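2-dehydro-3-deoxy-D-arabinonate dehydratase (Sulfolobus solfataricus, PDB 3BQB) catalyses the dehydration of 2-dehydro-3-deoxy-D-arabinonate to 2,5-dioxopentanoate, a step on the route from D-arabinonate to 2-oxoglutarate, as a magnesium- or calcium-dependent homotetramer. Local coordinates at residues Y83-E88 against K106-V111; E145-L150 against I251-T256; M162-A167 against Q180-A185. All blocks are in the same frame, centred on the assembly; numbering follows the deposited sequence.

In the fold
The three contacts lie in one chain, contact 1 at its periphery and the other two inside. Contact 1 closes first along the sequence; contact 3 is then nested within the long connection that contact 2 closes. Contacts 2 and 3 have centres about 14 Å apart and share a sheet, in which strands 140-150 and 156-167 are antiparallel neighbours. They also share the magnesium ion, bound by Glu145 from one and Asp164 from the other. Contact 1 lies about 19 Å from contact 2, centre to centre, but Tyr83 packs against Gly255 and Thr256 and so links the surface loop to the substrate site. Contacts 1 and 3 both touch a second subunit of the tetramer.

Contact 1: Y83-E88 against K106-V111; sequences YEMARE and KVYDAV
Tyr108 reaches from helix 103-109 across to the loop 83-88 and meets three of its residues, Tyr83, Glu84 and Met85. Its CB leaves the helix toward the loop, and with CG anti to the backbone N (chi1 -164°) the ring is carried out to the loop backbone. Along one flank Tyr108 CD2 is 4.0 Å from Met85 CG. The next atom, Tyr108 CE2, meets two groups: Tyr83 O lies 3.3 Å away at the ring edge, near its plane, and Met85 CG approaches obliquely. The Met85 side chain runs past the ring in the opposite direction, placing SD 5.4 Å from the centroid of the Tyr108 ring, an oblique Met-aromatic contact. Tyr108 CZ faces the Met85 backbone, 3.7 Å from Met85 O. At the tip, Tyr108 OH accepts a nearly straight hydrogen bond from Met85 N (3.2 Å, 165° at the hydrogen). A water in the ring plane, 2.9 Å from Tyr108 OH, joins it to Glu84 by donating to OE2; the carboxylate plane stands 70° from the ring. Glu84 OE2 also forms a salt bridge with Arg230.

At the other end of the contact, Arg87 NH2 lies 4.1 Å from Asp109 OD2, beyond salt-bridge range, with guanidinium and carboxylate nearly perpendicular; Asp109 is paired instead with Lys101. The contact thus ties the loop between strands 76-78 and 97-98 to the end of helix 103-109 at the protein surface. Tyr108 also packs on the substrate-binding Ile81, while Lys106 and Val107 rest against Asn174 of a second subunit.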
loop_
_atom_site.group_PDB
_atom_site.type_symbol
_atom_site.label_atom_id
_atom_site.label_comp_id
_atom_site.label_asym_id
_atom_site.label_seq_id
_atom_site.Cartn_x
_atom_site.Cartn_y
_atom_site.Cartn_z
ATOM N N TYR B 83 -6.052 43.675 5.145
ATOM C CA TYR B 83 -5.873 44.827 4.257
ATOM C C TYR B 83 -6.197 46.160 4.941
ATOM O O TYR B 83 -6.756 46.190 6.041
ATOM C CB TYR B 83 -6.745 44.670 3.007
ATOM C CG TYR B 83 -6.248 43.643 2.009
ATOM C CD1 TYR B 83 -6.309 42.280 2.290
ATOM C CD2 TYR B 83 -5.739 44.033 0.774
ATOM C CE1 TYR B 83 -5.864 41.335 1.371
ATOM C CE2 TYR B 83 -5.294 43.094 -0.151
ATOM C CZ TYR B 83 -5.359 41.748 0.152
ATOM O OH TYR B 83 -4.922 40.815 -0.762
ATOM N N GLU B 84 -5.819 47.252 4.268
ATOM C CA GLU B 84 -6.208 48.617 4.648
ATOM C C GLU B 84 -7.716 48.802 4.554
ATOM O O GLU B 84 -8.343 48.416 3.570
ATOM C CB GLU B 84 -5.538 49.659 3.731
ATOM C CG GLU B 84 -4.175 50.165 4.199
ATOM C CD GLU B 84 -4.261 51.208 5.317
ATOM O OE1 GLU B 84 -5.020 52.191 5.174
ATOM O OE2 GLU B 84 -3.554 51.060 6.338
ATOM N N MET B 85 -8.292 49.393 5.593
ATOM C CA MET B 85 -9.687 49.831 5.572
ATOM C C MET B 85 -9.836 50.970 6.583
ATOM O O MET B 85 -9.291 50.898 7.690
ATOM C CB MET B 85 -10.647 48.660 5.870
ATOM C CG MET B 85 -10.287 47.802 7.100
ATOM S SD MET B 85 -11.122 46.185 7.193
ATOM C CE MET B 85 -9.980 45.129 6.287
ATOM N N ALA B 86 -10.537 52.032 6.187
ATOM C CA ALA B 86 -10.654 53.236 7.020
ATOM C C ALA B 86 -11.561 52.991 8.217
ATOM O O ALA B 86 -12.517 52.218 8.120
ATOM C CB ALA B 86 -11.179 54.411 6.194
ATOM N N ARG B 87 -11.255 53.640 9.343
ATOM C CA ARG B 87 -12.122 53.585 10.523
ATOM C C ARG B 87 -13.472 54.196 10.176
ATOM O O ARG B 87 -13.646 55.414 10.246
ATOM C CB ARG B 87 -11.513 54.344 11.707
ATOM C CG ARG B 87 -10.338 53.658 12.380
ATOM C CD ARG B 87 -9.818 54.506 13.540
ATOM N NE ARG B 87 -8.676 53.887 14.214
ATOM C CZ ARG B 87 -7.928 54.474 15.150
ATOM N NH1 ARG B 87 -8.184 55.718 15.550
ATOM N NH2 ARG B 87 -6.909 53.809 15.692
ATOM N N GLU B 88 -14.416 53.348 9.779
ATOM C CA GLU B 88 -15.761 53.803 9.441
ATOM C C GLU B 88 -16.553 53.986 10.731
ATOM O O GLU B 88 -16.742 53.048 11.507
ATOM C CB GLU B 88 -16.434 52.852 8.448
ATOM C CG GLU B 88 -15.830 52.981 7.039
ATOM C CD GLU B 88 -16.233 51.864 6.089
ATOM O OE1 GLU B 88 -17.343 51.304 6.247
ATOM O OE2 GLU B 88 -15.436 51.549 5.176
ATOM N N LYS B 106 -10.788 45.656 16.485
ATOM C CA LYS B 106 -9.814 45.349 17.541
ATOM C C LYS B 106 -8.681 44.504 16.988
ATOM O O LYS B 106 -7.510 44.766 17.286
ATOM C CB LYS B 106 -10.453 44.641 18.742
ATOM C CG LYS B 106 -10.687 45.570 19.920
ATOM C CD LYS B 106 -10.895 44.819 21.221
ATOM C CE LYS B 106 -11.312 45.783 22.323
ATOM N NZ LYS B 106 -11.494 45.095 23.633
ATOM N N VAL B 107 -9.037 43.490 16.195
ATOM C CA VAL B 107 -8.057 42.668 15.477
ATOM C C VAL B 107 -7.169 43.552 14.609
ATOM O O VAL B 107 -5.947 43.398 14.599
ATOM C CB VAL B 107 -8.744 41.598 14.584
ATOM C CG1 VAL B 107 -7.746 40.968 13.613
ATOM C CG2 VAL B 107 -9.401 40.523 15.443
ATOM N N TYR B 108 -7.802 44.482 13.895
ATOM C CA TYR B 108 -7.104 45.427 13.025
ATOM C C TYR B 108 -5.883 46.071 13.699
ATOM O O TYR B 108 -4.816 46.170 13.089
ATOM C CB TYR B 108 -8.078 46.513 12.545
ATOM C CG TYR B 108 -7.579 47.303 11.358
ATOM C CD1 TYR B 108 -6.842 48.476 11.529
ATOM C CD2 TYR B 108 -7.840 46.878 10.065
ATOM C CE1 TYR B 108 -6.378 49.197 10.440
ATOM C CE2 TYR B 108 -7.383 47.594 8.974
ATOM C CZ TYR B 108 -6.656 48.750 9.163
ATOM O OH TYR B 108 -6.209 49.449 8.063
ATOM N N ASP B 109 -6.043 46.489 14.954
ATOM C CA ASP B 109 -4.979 47.176 15.697
ATOM C C ASP B 109 -4.186 46.276 16.640
ATOM O O ASP B 109 -3.181 46.713 17.194
ATOM C CB ASP B 109 -5.570 48.332 16.506
ATOM C CG ASP B 109 -6.220 49.386 15.628
ATOM O OD1 ASP B 109 -5.587 49.817 14.639
ATOM O OD2 ASP B 109 -7.366 49.781 15.931
ATOM N N ALA B 110 -4.627 45.035 16.836
ATOM C CA ALA B 110 -3.956 44.120 17.765
ATOM C C ALA B 110 -2.615 43.653 17.211
ATOM O O ALA B 110 -2.402 43.691 16.003
ATOM C CB ALA B 110 -4.840 42.928 18.050
ATOM N N VAL B 111 -1.710 43.230 18.095
ATOM C CA VAL B 111 -0.469 42.579 17.659
ATOM C C VAL B 111 -0.796 41.204 17.075
ATOM O O VAL B 111 -0.252 40.821 16.042
ATOM C CB VAL B 111 0.604 42.451 18.789
ATOM C CG1 VAL B 111 0.946 43.819 19.352
ATOM C CG2 VAL B 111 0.159 41.506 19.905
HETATM O O HOH W 1 -4.895 52.018 8.547
#

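Contact 2: E145-L150 against I251-T256; sequences ELAVVL and ILTTGT. With MG (magnesium ion), chain F.
Glu145 crosses Thr253 at about a right angle and sends its carboxylate over Gly255, joining two antiparallel strands of the FAH-fold core at the metal site. The side chain is extended beyond CG (chi2 -167°), which carries one oxygen to the magnesium ion and leaves the other among the backbone and hydroxyl donors of 251-256. Glu145 OE2 accepts from Thr253 OG1 at 2.8 Å and from Gly255 N at 2.7 Å. The two donors come from opposite faces of the carboxylate plane, the amide well above it at 71°, and together they should restrict its rotation. Glu145 OE1 binds magnesium at 2.3 Å, and Asp164 OD2 is a further ligand. Thr256, which binds substrate, sits beside this carboxylate and has its hydroxyl bonded to Pro144 O.

Farther along, the strands pair regularly. Val148 and Leu252 form a hydrogen-bonded pair with both N-H to O bonds made, and their side chains lie side by side, pointing the same way, Val148 CG2 being 3.9 Å from Leu252 CB. Leu150 comes in at an angle to touch the same CB with CD2, and Leu252 continues onto helix 233-241 through Gln236 and Ile237. On the other face of the sheet, Ala147 CB meets Ile251 CG2 at 3.6 Å. Ile251 goes on to touch Phe190 of strand 188-196, while Ala147 packs on Met162 of strand 156-167.

Between these pairs and the metal, Leu146 O is gripped twice by Thr254. The backbone N and OG1 of Thr254 both donate to it, with Thr254 OG1 2.7 Å from Leu146 O. A water donates to Thr254 OG1 and Gly255 O and accepts from Leu146 N at 2.9 Å.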
loop_
_atom_site.group_PDB
_atom_site.type_symbol
_atom_site.label_atom_id
_atom_site.label_comp_id
_atom_site.label_asym_id
_atom_site.label_seq_id
_atom_site.Cartn_x
_atom_site.Cartn_y
_atom_site.Cartn_z
ATOM N N GLU B 145 -8.583 35.853 -2.563
ATOM C CA GLU B 145 -7.374 36.057 -1.778
ATOM C C GLU B 145 -6.154 35.448 -2.448
ATOM O O GLU B 145 -6.256 34.462 -3.182
ATOM C CB GLU B 145 -7.545 35.439 -0.386
ATOM C CG GLU B 145 -8.902 35.719 0.245
ATOM C CD GLU B 145 -8.986 35.380 1.719
ATOM O OE1 GLU B 145 -10.013 35.744 2.341
ATOM O OE2 GLU B 145 -8.040 34.772 2.265
ATOM N N LEU B 146 -5.000 36.055 -2.192
ATOM C CA LEU B 146 -3.726 35.424 -2.484
ATOM C C LEU B 146 -3.487 34.377 -1.398
ATOM O O LEU B 146 -3.683 34.656 -0.215
ATOM C CB LEU B 146 -2.593 36.452 -2.467
ATOM C CG LEU B 146 -1.195 35.902 -2.758
ATOM C CD1 LEU B 146 -1.096 35.457 -4.206
ATOM C CD2 LEU B 146 -0.132 36.934 -2.438
ATOM N N ALA B 147 -3.071 33.182 -1.805
ATOM C CA ALA B 147 -2.724 32.115 -0.868
ATOM C C ALA B 147 -1.299 31.646 -1.112
ATOM O O ALA B 147 -0.805 31.695 -2.242
ATOM C CB ALA B 147 -3.687 30.949 -1.005
ATOM N N VAL B 148 -0.645 31.197 -0.045
ATOM C CA VAL B 148 0.711 30.661 -0.132
ATOM C C VAL B 148 0.736 29.191 0.276
ATOM O O VAL B 148 0.010 28.775 1.181
ATOM C CB VAL B 148 1.725 31.458 0.735
ATOM C CG1 VAL B 148 1.993 32.814 0.110
ATOM C CG2 VAL B 148 1.251 31.604 2.189
ATOM N N VAL B 149 1.569 28.413 -0.411
ATOM C CA VAL B 149 1.804 27.019 -0.057
ATOM C C VAL B 149 3.032 26.950 0.844
ATOM O O VAL B 149 4.092 27.477 0.509
ATOM C CB VAL B 149 2.015 26.142 -1.307
ATOM C CG1 VAL B 149 2.093 24.676 -0.917
ATOM C CG2 VAL B 149 0.890 26.369 -2.304
ATOM N N LEU B 150 2.872 26.287 1.984
ATOM C CA LEU B 150 3.876 26.270 3.044
ATOM C C LEU B 150 4.466 24.879 3.238
ATOM O O LEU B 150 3.793 23.876 3.001
ATOM C CB LEU B 150 3.234 26.728 4.363
ATOM C CG LEU B 150 3.220 28.215 4.748
ATOM C CD1 LEU B 150 3.296 29.154 3.563
ATOM C CD2 LEU B 150 1.979 28.522 5.592
ATOM N N ILE B 251 -1.773 25.236 2.969
ATOM C CA ILE B 251 -2.008 26.490 2.273
ATOM C C ILE B 251 -2.533 27.518 3.254
ATOM O O ILE B 251 -3.455 27.234 4.007
ATOM C CB ILE B 251 -3.021 26.322 1.126
ATOM C CG1 ILE B 251 -2.458 25.361 0.070
ATOM C CG2 ILE B 251 -3.343 27.683 0.501
ATOM C CD1 ILE B 251 -3.413 25.028 -1.064
ATOM N N LEU B 252 -1.941 28.706 3.246
ATOM C CA LEU B 252 -2.447 29.819 4.042
ATOM C C LEU B 252 -3.012 30.884 3.114
ATOM O O LEU B 252 -2.262 31.513 2.369
ATOM C CB LEU B 252 -1.339 30.426 4.910
ATOM C CG LEU B 252 -1.691 31.721 5.655
ATOM C CD1 LEU B 252 -2.943 31.546 6.502
ATOM C CD2 LEU B 252 -0.524 32.182 6.513
ATOM N N THR B 253 -4.328 31.079 3.161
ATOM C CA THR B 253 -4.976 32.146 2.395
ATOM C C THR B 253 -4.937 33.434 3.221
ATOM O O THR B 253 -5.294 33.436 4.400
ATOM C CB THR B 253 -6.411 31.753 1.946
ATOM O OG1 THR B 253 -6.854 32.649 0.921
ATOM C CG2 THR B 253 -7.415 31.733 3.098
ATOM N N THR B 254 -4.491 34.522 2.591
ATOM C CA THR B 254 -3.973 35.686 3.317
ATOM C C THR B 254 -4.959 36.841 3.511
ATOM O O THR B 254 -4.560 37.926 3.928
ATOM C CB THR B 254 -2.693 36.222 2.633
ATOM O OG1 THR B 254 -3.016 36.755 1.340
ATOM C CG2 THR B 254 -1.672 35.108 2.483
ATOM N N GLY B 255 -6.238 36.602 3.232
ATOM C CA GLY B 255 -7.292 37.595 3.461
ATOM C C GLY B 255 -7.777 38.249 2.183
ATOM O O GLY B 255 -7.097 38.198 1.161
ATOM N N THR B 256 -8.963 38.851 2.243
ATOM C CA THR B 256 -9.561 39.520 1.084
ATOM C C THR B 256 -9.738 41.013 1.315
ATOM O O THR B 256 -9.772 41.471 2.457
ATOM C CB THR B 256 -10.943 38.933 0.733
ATOM O OG1 THR B 256 -11.346 39.408 -0.557
ATOM C CG2 THR B 256 -12.011 39.319 1.781
HETATM MG MG MG F . -10.721 35.099 4.391
HETATM O O HOH W 2 -4.848 38.021 -0.054
#

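Contact 3: M162-A167 against Q180-A185; sequences MDDVSA and QSKIYA. With MG (magnesium ion), chain F.
Lys182 NZ is gripped by two groups of 162-167: it donates to Ser166 OG at 2.7 Å and to Asp164 OD2 at 2.9 Å. The second bond belongs to a salt bridge, and the ammonium meets the carboxylate from above its plane, 45° out of it. Glu143 OE2 forms a further salt bridge with the same nitrogen. The lysine chain bends at chi2 (-75°) and then runs extended, crossing Asp164 at about a right angle; on the way Lys182 CD passes 3.4 Å from Asp164 OD1.

Asp164 OD2 also binds the magnesium ion at 2.3 Å, so one oxygen is shared between metal and ammonium, while OD1 forms a salt bridge with Lys118. In this FAH-family core, Asp164 lies on strand 156-167 beside strand 140-150, which supplies the metal-binding Glu143 and Glu145. Helix 178-182 delivers the substrate-binding Lys182 from its last turn, bringing the two sites together.

Beyond the lysine, the backbones approach each other directly. Ala167, at the N-cap of helix 168-173, donates its N-H to Ser181 O in a nearly straight bond of 3.2 Å between Ala167 N and that oxygen, the donor tilted 33° from the carbonyl plane. The same Ser181 O lies in the plane of the Tyr184 ring, at its edge. Ser181 CB touches Ala167 O, and its hydroxyl turns to Leu178 O within its own helix. Tyr184 crosses Val165 at about a right angle, its OH 3.2 Å from Val165 CG1 and hydrogen-bonded to Ala132 O. Next to Ser181 in the helix, Gln180 NE2 bonds to Pro113 O of a second subunit.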
loop_
_atom_site.group_PDB
_atom_site.type_symbol
_atom_site.label_atom_id
_atom_site.label_comp_id
_atom_site.label_asym_id
_atom_site.label_seq_id
_atom_site.Cartn_x
_atom_site.Cartn_y
_atom_site.Cartn_z
ATOM N N MET B 162 -6.921 31.730 -4.213
ATOM C CA MET B 162 -7.871 31.028 -3.361
ATOM C C MET B 162 -9.163 31.824 -3.180
ATOM O O MET B 162 -9.144 33.042 -2.994
ATOM C CB MET B 162 -7.260 30.684 -1.995
ATOM C CG MET B 162 -8.229 29.925 -1.080
ATOM S SD MET B 162 -7.457 28.869 0.167
ATOM C CE MET B 162 -6.983 27.442 -0.807
ATOM N N ASP B 163 -10.279 31.101 -3.254
ATOM C CA ASP B 163 -11.599 31.629 -2.956
ATOM C C ASP B 163 -12.024 31.091 -1.594
ATOM O O ASP B 163 -12.253 29.893 -1.435
ATOM C CB ASP B 163 -12.609 31.206 -4.030
ATOM C CG ASP B 163 -13.991 31.822 -3.820
ATOM O OD1 ASP B 163 -14.146 32.638 -2.888
ATOM O OD2 ASP B 163 -14.918 31.493 -4.592
ATOM N N ASP B 164 -12.111 31.992 -0.620
ATOM C CA ASP B 164 -12.549 31.664 0.732
ATOM C C ASP B 164 -14.047 31.942 0.802
ATOM O O ASP B 164 -14.468 33.030 1.187
ATOM C CB ASP B 164 -11.752 32.504 1.744
ATOM C CG ASP B 164 -12.203 32.310 3.184
ATOM O OD1 ASP B 164 -12.983 31.382 3.479
ATOM O OD2 ASP B 164 -11.761 33.111 4.034
ATOM N N VAL B 165 -14.843 30.946 0.417
ATOM C CA VAL B 165 -16.296 31.103 0.322
ATOM C C VAL B 165 -16.881 31.200 1.733
ATOM O O VAL B 165 -16.689 30.296 2.549
ATOM C CB VAL B 165 -16.966 29.930 -0.446
ATOM C CG1 VAL B 165 -18.446 30.216 -0.688
ATOM C CG2 VAL B 165 -16.261 29.665 -1.775
ATOM N N SER B 166 -17.596 32.293 2.003
ATOM C CA SER B 166 -18.010 32.649 3.362
ATOM C C SER B 166 -19.514 32.890 3.479
ATOM O O SER B 166 -20.047 33.785 2.826
ATOM C CB SER B 166 -17.273 33.912 3.802
ATOM O OG SER B 166 -15.874 33.753 3.658
ATOM N N ALA B 167 -20.190 32.096 4.312
ATOM C CA ALA B 167 -21.593 32.354 4.662
ATOM C C ALA B 167 -21.641 33.497 5.682
ATOM O O ALA B 167 -21.721 33.274 6.889
ATOM C CB ALA B 167 -22.254 31.109 5.213
ATOM N N GLN B 180 -18.735 27.326 11.187
ATOM C CA GLN B 180 -19.822 26.827 10.341
ATOM C C GLN B 180 -19.931 27.612 9.028
ATOM O O GLN B 180 -20.318 27.051 8.006
ATOM C CB GLN B 180 -21.160 26.875 11.085
ATOM C CG GLN B 180 -21.256 25.920 12.261
ATOM C CD GLN B 180 -22.508 26.137 13.092
ATOM O OE1 GLN B 180 -23.616 25.786 12.673
ATOM N NE2 GLN B 180 -22.337 26.710 14.282
ATOM N N SER B 181 -19.596 28.903 9.066
ATOM C CA SER B 181 -19.635 29.753 7.872
ATOM C C SER B 181 -18.475 29.489 6.903
ATOM O O SER B 181 -18.635 29.650 5.693
ATOM C CB SER B 181 -19.656 31.237 8.257
ATOM O OG SER B 181 -18.425 31.654 8.815
ATOM N N LYS B 182 -17.321 29.085 7.438
ATOM C CA LYS B 182 -16.109 28.896 6.639
ATOM C C LYS B 182 -15.862 27.445 6.206
ATOM O O LYS B 182 -15.234 27.216 5.174
ATOM C CB LYS B 182 -14.887 29.387 7.417
ATOM C CG LYS B 182 -14.871 30.889 7.704
ATOM C CD LYS B 182 -14.523 31.708 6.465
ATOM C CE LYS B 182 -14.253 33.169 6.815
ATOM N NZ LYS B 182 -13.987 33.995 5.603
ATOM N N ILE B 183 -16.349 26.478 6.985
ATOM C CA ILE B 183 -15.931 25.080 6.825
ATOM C C ILE B 183 -17.094 24.153 6.435
ATOM O O ILE B 183 -17.929 23.795 7.274
ATOM C CB ILE B 183 -15.240 24.551 8.113
ATOM C CG1 ILE B 183 -14.265 25.599 8.671
ATOM C CG2 ILE B 183 -14.495 23.243 7.827
ATOM C CD1 ILE B 183 -13.714 25.275 10.049
ATOM N N TYR B 184 -17.131 23.764 5.159
ATOM C CA TYR B 184 -18.145 22.842 4.637
ATOM C C TYR B 184 -17.746 22.318 3.251
ATOM O O TYR B 184 -16.760 22.773 2.671
ATOM C CB TYR B 184 -19.529 23.515 4.590
ATOM C CG TYR B 184 -19.577 24.791 3.774
ATOM C CD1 TYR B 184 -19.960 24.769 2.436
ATOM C CD2 TYR B 184 -19.238 26.016 4.336
ATOM C CE1 TYR B 184 -20.007 25.935 1.680
ATOM C CE2 TYR B 184 -19.275 27.184 3.588
ATOM C CZ TYR B 184 -19.660 27.139 2.263
ATOM O OH TYR B 184 -19.694 28.305 1.525
ATOM N N ALA B 185 -18.499 21.351 2.733
ATOM C CA ALA B 185 -18.227 20.795 1.403
ATOM C C ALA B 185 -18.273 21.889 0.338
ATOM O O ALA B 185 -19.284 22.580 0.192
ATOM C CB ALA B 185 -19.229 19.696 1.062
HETATM MG MG MG F . -10.721 35.099 4.391
#